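Local structure of peroxisomal catalase (Pichia angusta, 2XQ1) at residues Lys283-Trp295 against His430-Lys442. The protein uses heme to break hydrogen peroxide down to water and oxygen, probably protecting the cell from peroxide made by peroxisomal oxidases. Residues are numbered along the deposited sequence; the frame is centred on the assembly and turned at random.
Sequences KLPFSVFDLTKVW and HWEHTDYDYFQPK
Pro-285 lies over one face of the Tyr-436 ring, its CB 4.1 Å from the ring centroid, a CH-pi contact suited to a rigid, apolar pyrrolidine. Phe-286 meets the same tyrosine rim to rim, the ring planes only 4° apart and CD1 3.5 Å from Tyr-436 CE2. The wide indole of Trp-431 offers one face to Asp-290, whose OD2 sits offset toward the rim, and its edge to Ser-287 CB and the carbonyl of Phe-289; its NE1 bonds to Tyr-35 of the second subunit. Lys-293 passes the Tyr-436 ring obliquely, and its long chain, bent at chi2 (-78°) and chi4 (-61°), can reach two acids: NZ meets Asp-437 OD1 at 3.0 Å, on the anti side but tilted out of the carboxylate plane, and Asp-290 OD2 at 2.9 Å, from above the plane. Asp-290 is further fixed by an Asx turn, OD1 accepting from Thr-292 N (2.9 Å). Arg-148 pairs with both aspartates and makes a cation-pi contact with Trp-431. Were Lys-293 an alanine, the shared ammonium would be gone, and Asp-290 OD2 and Asp-437 OD1, 4.4 Å apart, would probably repel each other with less positive charge to offset them. Gripped by two carboxylates, the buried ammonium probably stabilises their charges and ties the loop bearing heme-touching Leu-291 to the segment leading into helix 439-447.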
ATOM      1  N   LYS O 283      30.110 -12.379  37.837  1.00 59.14           N
ATOM      2  CA  LYS O 283      30.670 -13.623  38.336  1.00 59.17           C
ATOM      3  C   LYS O 283      30.125 -14.873  37.660  1.00 58.37           C
ATOM      4  O   LYS O 283      30.586 -15.964  37.966  1.00 58.66           O
ATOM      5  CB  LYS O 283      30.465 -13.705  39.847  1.00 59.91           C
ATOM      6  CG  LYS O 283      31.428 -12.791  40.610  1.00 62.22           C
ATOM      7  CD  LYS O 283      30.702 -12.249  41.856  1.00 65.00           C
ATOM      8  CE  LYS O 283      31.517 -11.129  42.538  1.00 66.10           C
ATOM      9  NZ  LYS O 283      30.989 -10.863  43.922  1.00 65.84           N
ATOM     10  N   LEU O 284      29.166 -14.727  36.743  1.00 57.28           N
ATOM     11  CA  LEU O 284      28.524 -15.895  36.111  1.00 56.38           C
ATOM     12  C   LEU O 284      29.348 -16.539  34.988  1.00 55.46           C
ATOM     13  O   LEU O 284      30.129 -15.863  34.318  1.00 55.37           O
ATOM     14  CB  LEU O 284      27.104 -15.556  35.622  1.00 56.39           C
ATOM     15  CG  LEU O 284      26.017 -15.799  36.676  1.00 56.51           C
ATOM     16  CD1 LEU O 284      26.051 -14.706  37.700  1.00 58.48           C
ATOM     17  CD2 LEU O 284      24.657 -15.845  36.078  1.00 56.24           C
ATOM     18  N   PRO O 285      29.181 -17.853  34.782  1.00 54.68           N
ATOM     19  CA  PRO O 285      29.849 -18.543  33.665  1.00 53.99           C
ATOM     20  C   PRO O 285      29.173 -18.307  32.304  1.00 53.13           C
ATOM     21  O   PRO O 285      29.677 -18.798  31.288  1.00 53.15           O
ATOM     22  CB  PRO O 285      29.741 -20.017  34.052  1.00 54.12           C
ATOM     23  CG  PRO O 285      28.527 -20.090  34.922  1.00 54.51           C
ATOM     24  CD  PRO O 285      28.489 -18.795  35.682  1.00 54.82           C
ATOM     25  N   PHE O 286      28.041 -17.584  32.302  1.00 51.63           N
ATOM     26  CA  PHE O 286      27.289 -17.242  31.090  1.00 49.94           C
ATOM     27  C   PHE O 286      26.826 -15.780  31.125  1.00 48.71           C
ATOM     28  O   PHE O 286      26.927 -15.119  32.156  1.00 48.68           O
ATOM     29  CB  PHE O 286      26.094 -18.185  30.905  1.00 50.31           C
ATOM     30  CG  PHE O 286      25.098 -18.135  32.026  1.00 51.09           C
ATOM     31  CD1 PHE O 286      25.221 -18.974  33.117  1.00 52.61           C
ATOM     32  CD2 PHE O 286      24.033 -17.254  31.982  1.00 51.93           C
ATOM     33  CE1 PHE O 286      24.308 -18.928  34.149  1.00 53.58           C
ATOM     34  CE2 PHE O 286      23.122 -17.199  33.010  1.00 52.62           C
ATOM     35  CZ  PHE O 286      23.258 -18.043  34.095  1.00 53.51           C
ATOM     36  N   SER O 287      26.290 -15.285  30.010  1.00 46.96           N
ATOM     37  CA  SER O 287      25.851 -13.893  29.919  1.00 44.85           C
ATOM     38  C   SER O 287      24.363 -13.708  30.212  1.00 44.03           C
ATOM     39  O   SER O 287      23.533 -14.524  29.829  1.00 43.95           O
ATOM     40  CB  SER O 287      26.167 -13.336  28.537  1.00 44.53           C
ATOM     41  OG  SER O 287      26.162 -11.918  28.549  1.00 44.05           O
ATOM     42  N   VAL O 288      24.023 -12.619  30.893  1.00 43.12           N
ATOM     43  CA  VAL O 288      22.630 -12.243  31.067  1.00 42.03           C
ATOM     44  C   VAL O 288      22.034 -11.848  29.715  1.00 41.65           C
ATOM     45  O   VAL O 288      20.826 -11.715  29.565  1.00 41.94           O
ATOM     46  CB  VAL O 288      22.495 -11.059  32.013  1.00 41.92           C
ATOM     47  CG1 VAL O 288      22.706 -11.508  33.425  1.00 41.68           C
ATOM     48  CG2 VAL O 288      23.477  -9.953  31.628  1.00 42.55           C
ATOM     49  N   PHE O 289      22.894 -11.648  28.729  1.00 40.69           N
ATOM     50  CA  PHE O 289      22.452 -11.195  27.421  1.00 39.86           C
ATOM     51  C   PHE O 289      22.256 -12.344  26.432  1.00 39.72           C
ATOM     52  O   PHE O 289      21.967 -12.107  25.253  1.00 39.45           O
ATOM     53  CB  PHE O 289      23.474 -10.203  26.892  1.00 39.52           C
ATOM     54  CG  PHE O 289      23.777  -9.109  27.853  1.00 39.34           C
ATOM     55  CD1 PHE O 289      22.751  -8.323  28.372  1.00 39.05           C
ATOM     56  CD2 PHE O 289      25.073  -8.850  28.245  1.00 39.73           C
ATOM     57  CE1 PHE O 289      23.018  -7.297  29.263  1.00 38.74           C
ATOM     58  CE2 PHE O 289      25.347  -7.809  29.139  1.00 39.98           C
ATOM     59  CZ  PHE O 289      24.318  -7.041  29.650  1.00 39.04           C
ATOM     60  N   ASP O 290      22.410 -13.575  26.926  1.00 39.35           N
ATOM     61  CA  ASP O 290      22.337 -14.772  26.103  1.00 39.55           C
ATOM     62  C   ASP O 290      20.936 -15.403  26.180  1.00 39.69           C
ATOM     63  O   ASP O 290      20.531 -15.970  27.204  1.00 40.05           O
ATOM     64  CB  ASP O 290      23.440 -15.759  26.522  1.00 39.88           C
ATOM     65  CG  ASP O 290      23.571 -16.963  25.580  1.00 40.37           C
ATOM     66  OD1 ASP O 290      22.665 -17.199  24.745  1.00 40.05           O
ATOM     67  OD2 ASP O 290      24.597 -17.683  25.690  1.00 40.86           O
ATOM     68  N   LEU O 291      20.188 -15.280  25.088  1.00 39.61           N
ATOM     69  CA  LEU O 291      18.831 -15.807  25.024  1.00 39.61           C
ATOM     70  C   LEU O 291      18.774 -17.340  25.082  1.00 40.23           C
ATOM     71  O   LEU O 291      17.697 -17.924  25.283  1.00 40.21           O
ATOM     72  CB  LEU O 291      18.137 -15.286  23.769  1.00 39.00           C
ATOM     73  CG  LEU O 291      16.653 -15.592  23.526  1.00 37.97           C
ATOM     74  CD1 LEU O 291      15.765 -14.933  24.580  1.00 37.12           C
ATOM     75  CD2 LEU O 291      16.266 -15.108  22.161  1.00 35.49           C
ATOM     76  N   THR O 292      19.930 -17.988  24.937  1.00 40.90           N
ATOM     77  CA  THR O 292      19.979 -19.453  24.980  1.00 41.94           C
ATOM     78  C   THR O 292      20.214 -20.027  26.380  1.00 42.65           C
ATOM     79  O   THR O 292      20.428 -21.225  26.529  1.00 42.89           O
ATOM     80  CB  THR O 292      21.015 -20.046  23.971  1.00 42.04           C
ATOM     81  OG1 THR O 292      22.339 -19.607  24.313  1.00 42.01           O
ATOM     82  CG2 THR O 292      20.685 -19.635  22.527  1.00 41.11           C
ATOM     83  N   LYS O 293      20.150 -19.172  27.397  1.00 43.75           N
ATOM     84  CA  LYS O 293      20.416 -19.559  28.765  1.00 44.81           C
ATOM     85  C   LYS O 293      19.253 -19.182  29.662  1.00 46.28           C
ATOM     86  O   LYS O 293      18.493 -18.255  29.345  1.00 46.42           O
ATOM     87  CB  LYS O 293      21.667 -18.841  29.258  1.00 44.66           C
ATOM     88  CG  LYS O 293      22.907 -19.043  28.411  1.00 44.33           C
ATOM     89  CD  LYS O 293      23.568 -20.407  28.652  1.00 42.91           C
ATOM     90  CE  LYS O 293      24.838 -20.574  27.819  1.00 43.00           C
ATOM     91  NZ  LYS O 293      24.592 -20.493  26.322  1.00 42.13           N
ATOM     92  N   VAL O 294      19.129 -19.909  30.776  1.00 48.28           N
ATOM     93  CA  VAL O 294      18.218 -19.584  31.883  1.00 50.13           C
ATOM     94  C   VAL O 294      19.029 -19.248  33.102  1.00 51.71           C
ATOM     95  O   VAL O 294      20.218 -19.550  33.148  1.00 52.35           O
ATOM     96  CB  VAL O 294      17.305 -20.763  32.272  1.00 49.89           C
ATOM     97  CG1 VAL O 294      16.508 -21.223  31.083  1.00 50.54           C
ATOM     98  CG2 VAL O 294      18.102 -21.919  32.845  1.00 50.16           C
ATOM     99  N   TRP O 295      18.383 -18.643  34.097  1.00 53.84           N
ATOM    100  CA  TRP O 295      19.004 -18.356  35.392  1.00 55.58           C
ATOM    101  C   TRP O 295      18.593 -19.451  36.387  1.00 57.45           C
ATOM    102  O   TRP O 295      17.409 -19.558  36.716  1.00 57.64           O
ATOM    103  CB  TRP O 295      18.536 -16.995  35.909  1.00 55.21           C
ATOM    104  CG  TRP O 295      18.932 -15.815  35.100  1.00 53.57           C
ATOM    105  CD1 TRP O 295      19.634 -15.805  33.933  1.00 52.16           C
ATOM    106  CD2 TRP O 295      18.609 -14.462  35.387  1.00 53.48           C
ATOM    107  NE1 TRP O 295      19.788 -14.524  33.481  1.00 51.66           N
ATOM    108  CE2 TRP O 295      19.167 -13.675  34.358  1.00 53.19           C
ATOM    109  CE3 TRP O 295      17.904 -13.829  36.425  1.00 53.53           C
ATOM    110  CZ2 TRP O 295      19.047 -12.279  34.335  1.00 53.94           C
ATOM    111  CZ3 TRP O 295      17.782 -12.443  36.407  1.00 53.91           C
ATOM    112  CH2 TRP O 295      18.350 -11.681  35.367  1.00 54.27           C
ATOM    113  N   HIS O 430      29.858 -12.085  16.113  1.00 48.43           N
ATOM    114  CA  HIS O 430      28.990 -13.235  15.936  1.00 48.96           C
ATOM    115  C   HIS O 430      29.370 -14.123  17.100  1.00 48.96           C
ATOM    116  O   HIS O 430      30.512 -14.549  17.204  1.00 49.54           O
ATOM    117  CB  HIS O 430      29.332 -13.880  14.579  1.00 49.54           C
ATOM    118  CG  HIS O 430      28.924 -15.322  14.431  1.00 51.02           C
ATOM    119  ND1 HIS O 430      27.780 -15.847  14.997  1.00 52.08           N
ATOM    120  CD2 HIS O 430      29.490 -16.337  13.723  1.00 52.54           C
ATOM    121  CE1 HIS O 430      27.675 -17.127  14.674  1.00 51.47           C
ATOM    122  NE2 HIS O 430      28.695 -17.448  13.896  1.00 51.88           N
ATOM    123  N   TRP O 431      28.429 -14.379  17.999  1.00 48.76           N
ATOM    124  CA  TRP O 431      28.735 -15.094  19.234  1.00 48.69           C
ATOM    125  C   TRP O 431      29.533 -16.377  18.975  1.00 48.58           C
ATOM    126  O   TRP O 431      29.110 -17.211  18.182  1.00 48.41           O
ATOM    127  CB  TRP O 431      27.441 -15.411  19.972  1.00 48.80           C
ATOM    128  CG  TRP O 431      27.513 -15.307  21.466  1.00 49.09           C
ATOM    129  CD1 TRP O 431      28.376 -15.960  22.301  1.00 50.02           C
ATOM    130  CD2 TRP O 431      26.663 -14.527  22.305  1.00 48.83           C
ATOM    131  NE1 TRP O 431      28.125 -15.628  23.606  1.00 49.01           N
ATOM    132  CE2 TRP O 431      27.074 -14.749  23.636  1.00 49.37           C
ATOM    133  CE3 TRP O 431      25.595 -13.655  22.063  1.00 47.91           C
ATOM    134  CZ2 TRP O 431      26.455 -14.120  24.724  1.00 49.58           C
ATOM    135  CZ3 TRP O 431      24.986 -13.038  23.136  1.00 47.83           C
ATOM    136  CH2 TRP O 431      25.412 -13.274  24.452  1.00 48.28           C
ATOM    137  N   GLU O 432      30.691 -16.506  19.637  1.00 48.48           N
ATOM    138  CA  GLU O 432      31.633 -17.652  19.457  1.00 49.01           C
ATOM    139  C   GLU O 432      31.529 -18.725  20.545  1.00 50.37           C
ATOM    140  O   GLU O 432      31.491 -18.418  21.739  1.00 49.53           O
ATOM    141  CB  GLU O 432      33.114 -17.204  19.274  1.00 48.51           C
ATOM    142  CG  GLU O 432      33.764 -16.356  20.410  1.00 48.07           C
ATOM    143  N   HIS O 433      31.500 -19.979  20.109  1.00 53.68           N
ATOM    144  CA  HIS O 433      31.135 -21.096  20.967  1.00 57.39           C
ATOM    145  C   HIS O 433      32.174 -21.303  22.068  1.00 59.05           C
ATOM    146  O   HIS O 433      33.370 -21.165  21.820  1.00 59.73           O
ATOM    147  CB  HIS O 433      30.936 -22.354  20.101  1.00 58.08           C
ATOM    148  CG  HIS O 433      30.889 -23.632  20.880  1.00 60.90           C
ATOM    149  ND1 HIS O 433      32.028 -24.340  21.209  1.00 63.17           N
ATOM    150  CD2 HIS O 433      29.842 -24.330  21.391  1.00 63.09           C
ATOM    151  CE1 HIS O 433      31.690 -25.413  21.901  1.00 64.18           C
ATOM    152  NE2 HIS O 433      30.368 -25.430  22.025  1.00 64.42           N
ATOM    153  N   THR O 434      31.709 -21.574  23.290  1.00 60.91           N
ATOM    154  CA  THR O 434      32.571 -22.064  24.374  1.00 62.60           C
ATOM    155  C   THR O 434      31.939 -23.319  24.949  1.00 63.32           C
ATOM    156  O   THR O 434      30.767 -23.558  24.733  1.00 63.24           O
ATOM    157  CB  THR O 434      32.798 -21.035  25.503  1.00 62.86           C
ATOM    158  OG1 THR O 434      31.589 -20.856  26.256  1.00 62.48           O
ATOM    159  CG2 THR O 434      33.306 -19.689  24.933  1.00 64.05           C
ATOM    160  N   ASP O 435      32.712 -24.123  25.672  1.00 64.64           N
ATOM    161  CA  ASP O 435      32.224 -25.413  26.192  1.00 65.43           C
ATOM    162  C   ASP O 435      30.979 -25.318  27.095  1.00 64.48           C
ATOM    163  O   ASP O 435      30.213 -26.272  27.191  1.00 63.94           O
ATOM    164  CB  ASP O 435      33.337 -26.149  26.960  1.00 67.00           C
ATOM    165  CG  ASP O 435      34.416 -26.730  26.048  1.00 69.55           C
ATOM    166  OD1 ASP O 435      34.148 -27.002  24.840  1.00 69.81           O
ATOM    167  OD2 ASP O 435      35.543 -26.930  26.573  1.00 73.29           O
ATOM    168  N   TYR O 436      30.790 -24.184  27.767  1.00 63.56           N
ATOM    169  CA  TYR O 436      29.619 -23.994  28.627  1.00 62.60           C
ATOM    170  C   TYR O 436      28.271 -24.048  27.871  1.00 61.67           C
ATOM    171  O   TYR O 436      27.227 -24.361  28.464  1.00 61.74           O
ATOM    172  CB  TYR O 436      29.727 -22.700  29.461  1.00 62.88           C
ATOM    173  CG  TYR O 436      28.682 -22.627  30.552  1.00 63.24           C
ATOM    174  CD1 TYR O 436      28.781 -23.446  31.690  1.00 64.64           C
ATOM    175  CD2 TYR O 436      27.566 -21.784  30.424  1.00 63.27           C
ATOM    176  CE1 TYR O 436      27.812 -23.403  32.684  1.00 65.18           C
ATOM    177  CE2 TYR O 436      26.593 -21.731  31.415  1.00 63.65           C
ATOM    178  CZ  TYR O 436      26.719 -22.542  32.538  1.00 64.60           C
ATOM    179  OH  TYR O 436      25.748 -22.493  33.507  1.00 64.77           O
ATOM    180  N   ASP O 437      28.295 -23.753  26.570  1.00 60.22           N
ATOM    181  CA  ASP O 437      27.089 -23.732  25.756  1.00 58.45           C
ATOM    182  C   ASP O 437      26.408 -25.074  25.744  1.00 58.18           C
ATOM    183  O   ASP O 437      25.209 -25.133  25.666  1.00 57.89           O
ATOM    184  CB  ASP O 437      27.411 -23.297  24.339  1.00 58.03           C
ATOM    185  CG  ASP O 437      27.794 -21.849  24.256  1.00 57.23           C
ATOM    186  OD1 ASP O 437      27.305 -21.051  25.077  1.00 56.24           O
ATOM    187  OD2 ASP O 437      28.590 -21.501  23.369  1.00 57.45           O
ATOM    188  N   TYR O 438      27.170 -26.154  25.849  1.00 58.40           N
ATOM    189  CA  TYR O 438      26.591 -27.496  25.910  1.00 58.71           C
ATOM    190  C   TYR O 438      26.062 -27.917  27.282  1.00 58.86           C
ATOM    191  O   TYR O 438      25.321 -28.887  27.382  1.00 58.74           O
ATOM    192  CB  TYR O 438      27.603 -28.540  25.448  1.00 58.78           C
ATOM    193  CG  TYR O 438      28.104 -28.389  24.026  1.00 59.58           C
ATOM    194  CD1 TYR O 438      27.257 -27.959  22.990  1.00 59.15           C
ATOM    195  CD2 TYR O 438      29.427 -28.722  23.706  1.00 60.83           C
ATOM    196  CE1 TYR O 438      27.727 -27.838  21.679  1.00 59.68           C
ATOM    197  CE2 TYR O 438      29.905 -28.609  22.406  1.00 61.70           C
ATOM    198  CZ  TYR O 438      29.053 -28.166  21.393  1.00 61.11           C
ATOM    199  OH  TYR O 438      29.552 -28.067  20.112  1.00 60.82           O
ATOM    200  N   PHE O 439      26.442 -27.191  28.330  1.00 59.32           N
ATOM    201  CA  PHE O 439      26.204 -27.615  29.720  1.00 59.87           C
ATOM    202  C   PHE O 439      24.726 -27.594  30.104  1.00 58.91           C
ATOM    203  O   PHE O 439      24.219 -28.501  30.767  1.00 58.74           O
ATOM    204  CB  PHE O 439      27.035 -26.741  30.684  1.00 60.83           C
ATOM    205  CG  PHE O 439      26.819 -27.043  32.155  1.00 64.13           C
ATOM    206  CD1 PHE O 439      27.604 -27.994  32.824  1.00 67.00           C
ATOM    207  CD2 PHE O 439      25.847 -26.347  32.881  1.00 66.89           C
ATOM    208  CE1 PHE O 439      27.405 -28.258  34.186  1.00 68.70           C
ATOM    209  CE2 PHE O 439      25.637 -26.605  34.249  1.00 68.39           C
ATOM    210  CZ  PHE O 439      26.417 -27.557  34.901  1.00 69.17           C
ATOM    211  N   GLN O 440      24.039 -26.541  29.687  1.00 57.79           N
ATOM    212  CA  GLN O 440      22.659 -26.382  30.057  1.00 56.48           C
ATOM    213  C   GLN O 440      21.734 -27.332  29.286  1.00 55.87           C
ATOM    214  O   GLN O 440      20.784 -27.830  29.867  1.00 55.88           O
ATOM    215  CB  GLN O 440      22.244 -24.933  29.928  1.00 56.34           C
ATOM    216  CG  GLN O 440      21.644 -24.386  31.203  1.00 57.00           C
ATOM    217  CD  GLN O 440      21.666 -22.861  31.256  1.00 57.44           C
ATOM    218  OE1 GLN O 440      22.605 -22.270  31.781  1.00 56.43           O
ATOM    219  NE2 GLN O 440      20.619 -22.224  30.715  1.00 57.85           N
ATOM    220  N   PRO O 441      22.004 -27.599  27.989  1.00 55.21           N
ATOM    221  CA  PRO O 441      21.324 -28.727  27.357  1.00 55.24           C
ATOM    222  C   PRO O 441      21.556 -30.049  28.081  1.00 56.03           C
ATOM    223  O   PRO O 441      20.642 -30.863  28.178  1.00 56.17           O
ATOM    224  CB  PRO O 441      21.971 -28.795  25.979  1.00 54.76           C
ATOM    225  CG  PRO O 441      22.331 -27.420  25.692  1.00 54.25           C
ATOM    226  CD  PRO O 441      22.669 -26.746  26.984  1.00 54.67           C
ATOM    227  N   LYS O 442      22.774 -30.266  28.576  1.00 57.22           N
ATOM    228  CA  LYS O 442      23.115 -31.507  29.273  1.00 58.39           C
ATOM    229  C   LYS O 442      22.220 -31.622  30.501  1.00 58.35           C
ATOM    230  O   LYS O 442      21.618 -32.658  30.729  1.00 58.33           O
ATOM    231  CB  LYS O 442      24.597 -31.499  29.675  1.00 58.92           C
ATOM    232  CG  LYS O 442      25.236 -32.869  29.972  1.00 61.37           C
ATOM    233  CD  LYS O 442      26.153 -32.770  31.223  1.00 65.75           C
ATOM    234  CE  LYS O 442      27.540 -33.423  31.059  1.00 67.75           C
ATOM    235  NZ  LYS O 442      27.522 -34.916  30.941  1.00 67.67           N
TER